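Local coordinates for protein aeromonas extracellular serine protease (Aeromonas sobria, PDB 3WQB) that cleaves peptide bonds after paired basic residues, one of them lysine, as a calcium-binding, kexin- and furin-like secreted serine protease of the subtilisin family, at residues A[112-115]-A[116-120]; A[144-148]-A[149-153]; A[27-30]-A[31-34]. The protein carries 1 engineered substitution. One frame throughout, in Å; residues are numbered along the deposited sequence.

Contact 1. Residues A[112-115]-A[116-120]; sequences DTAH and GTSVS
Ser118 reaches back one helical turn to Ala114 at the start of helix 115-124, the subtilase helix that carries the histidine of the predicted charge relay system, His115. Two donors of Ser118 grip the same carbonyl: its backbone N lies 3.0 Å from Ala114 O, and its OG donates to Ala114 O at 2.9 Å. They come from opposite faces of the carbonyl plane, the hydroxyl well above it. OG stands beside its own backbone N (chi1 -63°), which is what turns it back toward the preceding turn. The next helical bond runs from Val119 N to His115 O at 2.9 Å, and Val119 CG2 packs against this His115 O 3.2 Å away.

With CG anti to the backbone N (chi1 -170°), the imidazole of His115 is carried off the helix to Asp78, whose OD1 bonds to ND1. Its NE2 is hydrogen-bonded to the backbone of another protein chain, and the engineered Ala336, at the third charge-relay position, lies next to it. Asp79 accepts from the backbone N of His115 with OD2 and of Gly116 with OD1, tying down the first turn. Before the helix, Thr113 is the centre of an inverse gamma turn. A water spans the junction, donating to Thr113 O at 2.8 Å and accepting from Thr117 N at 2.9 Å.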
loop_
_atom_site.group_PDB
_atom_site.type_symbol
_atom_site.label_atom_id
_atom_site.label_comp_id
_atom_site.label_asym_id
_atom_site.label_seq_id
_atom_site.Cartn_x
_atom_site.Cartn_y
_atom_site.Cartn_z
ATOM N N ASP A 112 -3.514 -6.798 -21.964
ATOM C CA ASP A 112 -3.198 -5.658 -21.092
ATOM C C ASP A 112 -2.816 -6.014 -19.668
ATOM O O ASP A 112 -2.455 -5.136 -18.883
ATOM C CB ASP A 112 -4.281 -4.588 -21.100
ATOM C CG ASP A 112 -3.803 -3.316 -21.768
ATOM O OD1 ASP A 112 -2.754 -2.764 -21.352
ATOM O OD2 ASP A 112 -4.454 -2.885 -22.728
ATOM N N THR A 113 -2.838 -7.304 -19.360
ATOM C CA THR A 113 -2.608 -7.797 -18.000
ATOM C C THR A 113 -1.099 -8.057 -17.810
ATOM O O THR A 113 -0.655 -9.181 -17.558
ATOM C CB THR A 113 -3.549 -9.014 -17.731
ATOM O OG1 THR A 113 -4.903 -8.576 -17.881
ATOM C CG2 THR A 113 -3.423 -9.551 -16.341
ATOM N N ALA A 114 -0.326 -6.977 -17.937
ATOM C CA ALA A 114 1.144 -7.005 -17.960
ATOM C C ALA A 114 1.758 -6.534 -16.650
ATOM O O ALA A 114 2.977 -6.453 -16.513
ATOM C CB ALA A 114 1.665 -6.128 -19.109
ATOM N N HIS A 115 0.904 -6.208 -15.693
ATOM C CA HIS A 115 1.318 -5.510 -14.496
ATOM C C HIS A 115 2.242 -6.378 -13.630
ATOM O O HIS A 115 3.330 -5.940 -13.223
ATOM C CB HIS A 115 0.038 -5.096 -13.769
ATOM C CG HIS A 115 0.234 -4.156 -12.630
ATOM N ND1 HIS A 115 0.342 -4.580 -11.323
ATOM C CD2 HIS A 115 0.257 -2.804 -12.592
ATOM C CE1 HIS A 115 0.454 -3.531 -10.529
ATOM N NE2 HIS A 115 0.384 -2.439 -11.273
ATOM N N GLY A 116 1.828 -7.610 -13.370
ATOM C CA GLY A 116 2.579 -8.519 -12.506
ATOM C C GLY A 116 3.916 -8.918 -13.109
ATOM O O GLY A 116 4.904 -9.097 -12.395
ATOM N N THR A 117 3.939 -9.092 -14.428
ATOM C CA THR A 117 5.157 -9.438 -15.143
ATOM C C THR A 117 6.140 -8.267 -15.111
ATOM O O THR A 117 7.345 -8.453 -14.912
ATOM C CB THR A 117 4.812 -9.896 -16.569
ATOM O OG1 THR A 117 3.971 -11.053 -16.478
ATOM C CG2 THR A 117 6.058 -10.237 -17.379
ATOM N N SER A 118 5.614 -7.056 -15.270
ATOM C CA SER A 118 6.440 -5.849 -15.163
ATOM C C SER A 118 7.020 -5.676 -13.752
ATOM O O SER A 118 8.200 -5.378 -13.589
ATOM C CB SER A 118 5.638 -4.617 -15.584
ATOM O OG SER A 118 5.250 -4.683 -16.950
ATOM N N VAL A 119 6.173 -5.858 -12.743
ATOM C CA VAL A 119 6.602 -5.872 -11.337
ATOM C C VAL A 119 7.736 -6.876 -11.116
ATOM O O VAL A 119 8.774 -6.545 -10.525
ATOM C CB VAL A 119 5.389 -6.199 -10.414
ATOM C CG1 VAL A 119 5.819 -6.573 -8.999
ATOM C CG2 VAL A 119 4.429 -5.024 -10.369
ATOM N N SER A 120 7.533 -8.102 -11.605
ATOM C CA SER A 120 8.486 -9.175 -11.404
ATOM C C SER A 120 9.869 -8.866 -11.961
ATOM O O SER A 120 10.874 -9.165 -11.318
ATOM C CB SER A 120 7.952 -10.493 -11.970
ATOM O OG SER A 120 6.780 -10.869 -11.267
HETATM O O HOH W 1 1.447 -9.866 -15.784
#

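Contact 2. Residues A[144-148]-A[149-153]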
loop_
_atom_site.group_PDB
_atom_site.type_symbol
_atom_site.label_atom_id
_atom_site.label_comp_id
_atom_site.label_asym_id
_atom_site.label_seq_id
_atom_site.Cartn_x
_atom_site.Cartn_y
_atom_site.Cartn_z
ATOM N N PHE A 144 1.052 -15.170 -8.152
ATOM C CA PHE A 144 -0.312 -15.541 -7.787
ATOM C C PHE A 144 -1.199 -14.455 -8.372
ATOM O O PHE A 144 -1.111 -13.297 -7.962
ATOM C CB PHE A 144 -0.456 -15.622 -6.264
ATOM C CG PHE A 144 0.477 -16.604 -5.636
ATOM C CD1 PHE A 144 0.167 -17.954 -5.614
ATOM C CD2 PHE A 144 1.678 -16.183 -5.078
ATOM C CE1 PHE A 144 1.041 -18.890 -5.054
ATOM C CE2 PHE A 144 2.548 -17.102 -4.515
ATOM C CZ PHE A 144 2.238 -18.456 -4.507
ATOM N N ASN A 145 -2.027 -14.828 -9.351
ATOM C CA ASN A 145 -2.753 -13.848 -10.156
ATOM C C ASN A 145 -4.080 -13.391 -9.546
ATOM O O ASN A 145 -5.130 -13.410 -10.207
ATOM C CB ASN A 145 -2.935 -14.355 -11.598
ATOM C CG ASN A 145 -3.828 -15.582 -11.696
ATOM O OD1 ASN A 145 -4.013 -16.310 -10.725
ATOM N ND2 ASN A 145 -4.368 -15.828 -12.885
ATOM N N LEU A 146 -4.013 -12.949 -8.290
ATOM C CA LEU A 146 -5.185 -12.471 -7.560
ATOM C C LEU A 146 -5.949 -11.359 -8.276
ATOM O O LEU A 146 -7.156 -11.220 -8.090
ATOM C CB LEU A 146 -4.764 -11.973 -6.168
ATOM C CG LEU A 146 -4.896 -12.986 -5.028
ATOM C CD1 LEU A 146 -6.373 -13.213 -4.683
ATOM C CD2 LEU A 146 -4.185 -14.316 -5.313
ATOM N N LEU A 147 -5.233 -10.560 -9.069
ATOM C CA LEU A 147 -5.801 -9.365 -9.709
ATOM C C LEU A 147 -6.184 -9.589 -11.167
ATOM O O LEU A 147 -6.529 -8.636 -11.866
ATOM C CB LEU A 147 -4.835 -8.182 -9.599
ATOM C CG LEU A 147 -4.254 -7.849 -8.222
ATOM C CD1 LEU A 147 -3.288 -6.685 -8.315
ATOM C CD2 LEU A 147 -5.340 -7.574 -7.209
ATOM N N ASP A 148 -6.132 -10.841 -11.626
ATOM C CA ASP A 148 -6.652 -11.167 -12.963
ATOM C C ASP A 148 -8.092 -10.665 -13.047
ATOM O O ASP A 148 -8.837 -10.738 -12.066
ATOM C CB ASP A 148 -6.600 -12.685 -13.208
ATOM C CG ASP A 148 -7.022 -13.072 -14.620
ATOM O OD1 ASP A 148 -8.238 -13.132 -14.907
ATOM O OD2 ASP A 148 -6.128 -13.340 -15.446
ATOM N N ASP A 149 -8.484 -10.160 -14.218
ATOM C CA ASP A 149 -9.845 -9.638 -14.421
ATOM C C ASP A 149 -10.926 -10.651 -14.016
ATOM O O ASP A 149 -12.009 -10.263 -13.576
ATOM C CB ASP A 149 -10.080 -9.207 -15.884
ATOM C CG ASP A 149 -9.299 -7.936 -16.288
ATOM O OD1 ASP A 149 -8.639 -7.300 -15.432
ATOM O OD2 ASP A 149 -9.358 -7.568 -17.494
ATOM N N ASN A 150 -10.636 -11.942 -14.165
ATOM C CA ASN A 150 -11.601 -12.993 -13.840
ATOM C C ASN A 150 -11.447 -13.599 -12.450
ATOM O O ASN A 150 -12.135 -14.558 -12.111
ATOM C CB ASN A 150 -11.563 -14.104 -14.889
ATOM C CG ASN A 150 -12.130 -13.660 -16.215
ATOM O OD1 ASN A 150 -12.867 -12.672 -16.293
ATOM N ND2 ASN A 150 -11.773 -14.377 -17.269
ATOM N N SER A 151 -10.533 -13.048 -11.661
ATOM C CA SER A 151 -10.420 -13.426 -10.260
ATOM C C SER A 151 -11.425 -12.637 -9.427
ATOM O O SER A 151 -11.523 -11.407 -9.552
ATOM C CB SER A 151 -9.013 -13.156 -9.763
ATOM O OG SER A 151 -8.966 -13.261 -8.350
ATOM N N GLN A 152 -12.166 -13.344 -8.578
ATOM C CA GLN A 152 -13.112 -12.715 -7.662
ATOM C C GLN A 152 -12.458 -12.229 -6.364
ATOM O O GLN A 152 -13.145 -11.746 -5.460
ATOM C CB GLN A 152 -14.274 -13.667 -7.348
ATOM C CG GLN A 152 -15.344 -13.703 -8.432
ATOM C CD GLN A 152 -15.994 -12.347 -8.631
ATOM O OE1 GLN A 152 -16.652 -11.806 -7.734
ATOM N NE2 GLN A 152 -15.792 -11.781 -9.802
ATOM N N GLN A 153 -11.132 -12.356 -6.282
ATOM C CA GLN A 153 -10.372 -11.946 -5.098
ATOM C C GLN A 153 -10.933 -12.600 -3.831
ATOM O O GLN A 153 -11.251 -11.935 -2.832
ATOM C CB GLN A 153 -10.284 -10.418 -4.998
ATOM C CG GLN A 153 -9.674 -9.781 -6.237
ATOM C CD GLN A 153 -9.502 -8.276 -6.124
ATOM O OE1 GLN A 153 -9.617 -7.692 -5.038
ATOM N NE2 GLN A 153 -9.211 -7.637 -7.247
HETATM O O HOH W 2 -9.585 -8.939 -9.925
#
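Ser151 makes the central polar link to Leu146, its OG donating to Leu146 O at 2.7 Å from above the carbonyl plane. The hydroxyl swings there because OG lies anti to its own backbone N (chi1 168°). Ser151 OG in turn accepts from Gln153 N at 3.1 Å, an ST turn, so one hydroxyl both gives and takes a bond and pins Gln153 over Leu146. A second side-chain bond belongs to Asp148: its OD1 takes Asn150 N at 2.8 Å, on the anti side of the carboxylate and slightly out of its plane, which makes an Asx turn.

Backbone bonds fold the segment into two successive type I turns that share Asp148. The first runs from Asn145 to Asp148; the second is closed by Ser151 N on Asp148 O at 2.9 Å. A water joins the second turn to the Gln153 amide, donating to Asp148 O and Ser151 O and accepting from Gln153 NE2 at 3.0 Å.

Van der Waals contacts are few. Gln153 CG rests 3.4 Å from Leu146 O, and the Gln153 chain, extended beyond CG, passes obliquely by Leu147, bringing NE2 to 3.9 Å from Leu147 CD2. The isobutyl group of Leu146 packs on helix 155-164 and on Val77. Gln153 OE1 bonds to the backbone of another protein chain, which also packs on Leu147. This compact double turn forms part of the beta-alpha connection of the subtilase fold, leading from strand 140-144 of the parallel sheet to helix 155-164, with Leu147 beside Asp78 and His115 of the predicted charge relay system.

Contact 3. Residues A[27-30]-A[31-34]; sequences GANP and LQDQ. With CA (calcium ion), chain C.
The side chains of Asn29 and Gln32 cross at about a right angle, yet their amide groups end nearly coplanar, the planes 19° apart. Asn29 ND2 points straight at Gln32 OE1 over 2.9 Å, with the acceptor in the amide plane of Asn29 and the donor almost on the line of the glutamine C=O bond. Gln32 OE1 also receives a weak bond from Asn29 N at 3.3 Å, so the one oxygen meets both the backbone and the side chain of Asn29. Gln32 gets there by holding CG between its backbone N and carbonyl carbon (chi1 72°), and then running extended back along the turn; Gln32 CG thereby comes to 3.3 Å from Asn29 O.

Asn29 through Gln32 form a type I beta turn, with Pro30 and Leu31 at its corners and Gln32 N bonded to Asn29 O at 3.1 Å. The turn leads into the short 3-10 segment 32-34 and presents a ligand of a calcium site. Asn29 OD1 binds the calcium ion at 2.4 Å, while Asp87, Asn128 and the carbonyl oxygens of Val126, Ile130 and Thr132 complete the residues of the site. With OD1 on the metal and ND2 shared by Gln32 and Asp127 OD1, the amide of Asn29 is held against rotation by partners at both ends. The far end of the Gln32 amide is fixed too, NE2 bonding to Pro26 O. A water accepts from Asp33 N at 3.0 Å and makes weak bonds to Pro30 O and Asp33 OD2.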
loop_
_atom_site.group_PDB
_atom_site.type_symbol
_atom_site.label_atom_id
_atom_site.label_comp_id
_atom_site.label_asym_id
_atom_site.label_seq_id
_atom_site.Cartn_x
_atom_site.Cartn_y
_atom_site.Cartn_z
ATOM N N GLY A 27 27.407 -6.163 -15.703
ATOM C CA GLY A 27 26.380 -6.883 -16.439
ATOM C C GLY A 27 26.347 -6.578 -17.917
ATOM O O GLY A 27 26.795 -5.518 -18.368
ATOM N N ALA A 28 25.764 -7.515 -18.657
ATOM C CA ALA A 28 25.699 -7.464 -20.110
ATOM C C ALA A 28 24.259 -7.454 -20.600
ATOM O O ALA A 28 23.983 -7.826 -21.733
ATOM C CB ALA A 28 26.466 -8.643 -20.715
ATOM N N ASN A 29 23.336 -7.031 -19.741
ATOM C CA ASN A 29 21.941 -6.887 -20.143
ATOM C C ASN A 29 21.808 -5.629 -20.987
ATOM O O ASN A 29 22.112 -4.538 -20.513
ATOM C CB ASN A 29 21.043 -6.810 -18.908
ATOM C CG ASN A 29 21.264 -7.972 -17.966
ATOM O OD1 ASN A 29 20.654 -9.029 -18.124
ATOM N ND2 ASN A 29 22.143 -7.787 -16.978
ATOM N N PRO A 30 21.381 -5.769 -22.254
ATOM C CA PRO A 30 21.436 -4.617 -23.156
ATOM C C PRO A 30 20.626 -3.391 -22.732
ATOM O O PRO A 30 20.956 -2.280 -23.132
ATOM C CB PRO A 30 20.937 -5.186 -24.493
ATOM C CG PRO A 30 21.288 -6.642 -24.413
ATOM C CD PRO A 30 21.012 -7.001 -22.970
ATOM N N LEU A 31 19.596 -3.578 -21.908
ATOM C CA LEU A 31 18.757 -2.450 -21.507
ATOM C C LEU A 31 19.093 -1.874 -20.134
ATOM O O LEU A 31 18.451 -0.909 -19.690
ATOM C CB LEU A 31 17.269 -2.828 -21.556
ATOM C CG LEU A 31 16.739 -3.398 -22.870
ATOM C CD1 LEU A 31 15.290 -3.807 -22.669
ATOM C CD2 LEU A 31 16.859 -2.393 -24.006
ATOM N N GLN A 32 20.089 -2.436 -19.451
ATOM C CA GLN A 32 20.325 -2.025 -18.060
ATOM C C GLN A 32 20.753 -0.572 -17.902
ATOM O O GLN A 32 20.479 0.046 -16.875
ATOM C CB GLN A 32 21.275 -2.977 -17.330
ATOM C CG GLN A 32 22.742 -2.911 -17.736
ATOM C CD GLN A 32 23.561 -3.909 -16.955
ATOM O OE1 GLN A 32 23.340 -5.114 -17.053
ATOM N NE2 GLN A 32 24.497 -3.414 -16.153
ATOM N N ASP A 33 21.405 -0.017 -18.915
ATOM C CA ASP A 33 21.792 1.392 -18.851
ATOM C C ASP A 33 20.613 2.347 -19.004
ATOM O O ASP A 33 20.767 3.547 -18.804
ATOM C CB ASP A 33 22.919 1.715 -19.843
ATOM C CG ASP A 33 24.242 1.090 -19.439
ATOM O OD1 ASP A 33 24.549 1.055 -18.224
ATOM O OD2 ASP A 33 24.981 0.635 -20.338
ATOM N N GLN A 34 19.439 1.806 -19.344
ATOM C CA GLN A 34 18.214 2.602 -19.380
ATOM C C GLN A 34 17.282 2.339 -18.195
ATOM O O GLN A 34 16.170 2.878 -18.135
ATOM C CB GLN A 34 17.509 2.459 -20.734
ATOM C CG GLN A 34 18.237 3.213 -21.844
ATOM C CD GLN A 34 17.981 4.703 -21.824
ATOM O OE1 GLN A 34 17.830 5.311 -20.764
ATOM N NE2 GLN A 34 17.912 5.301 -23.003
HETATM CA CA CA C . 18.450 -9.915 -18.420
HETATM O O HOH W 3 22.854 -1.369 -21.101
#

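How the contacts relate
From the N terminus the chain first meets contact 3 (27-34), a turn in the long loop ahead of helix 60-64 that brings Asn29 to a calcium ion. After strand 73-77 comes contact 1 (112-120), where a loop enters helix 115-124; the loop following that helix supplies four more ligand residues of the same ion, Val126, Asn128, Ile130 and Thr132. Strand 140-144 then runs into contact 2 (144-153), the pair of turns leading to helix 155-164. The three lie in series and neither nest nor cross. Contacts 1 and 2, with centres 13 Å apart, both approach Asp78 without touching each other, whereas contacts 2 and 3 have centres 32 Å apart.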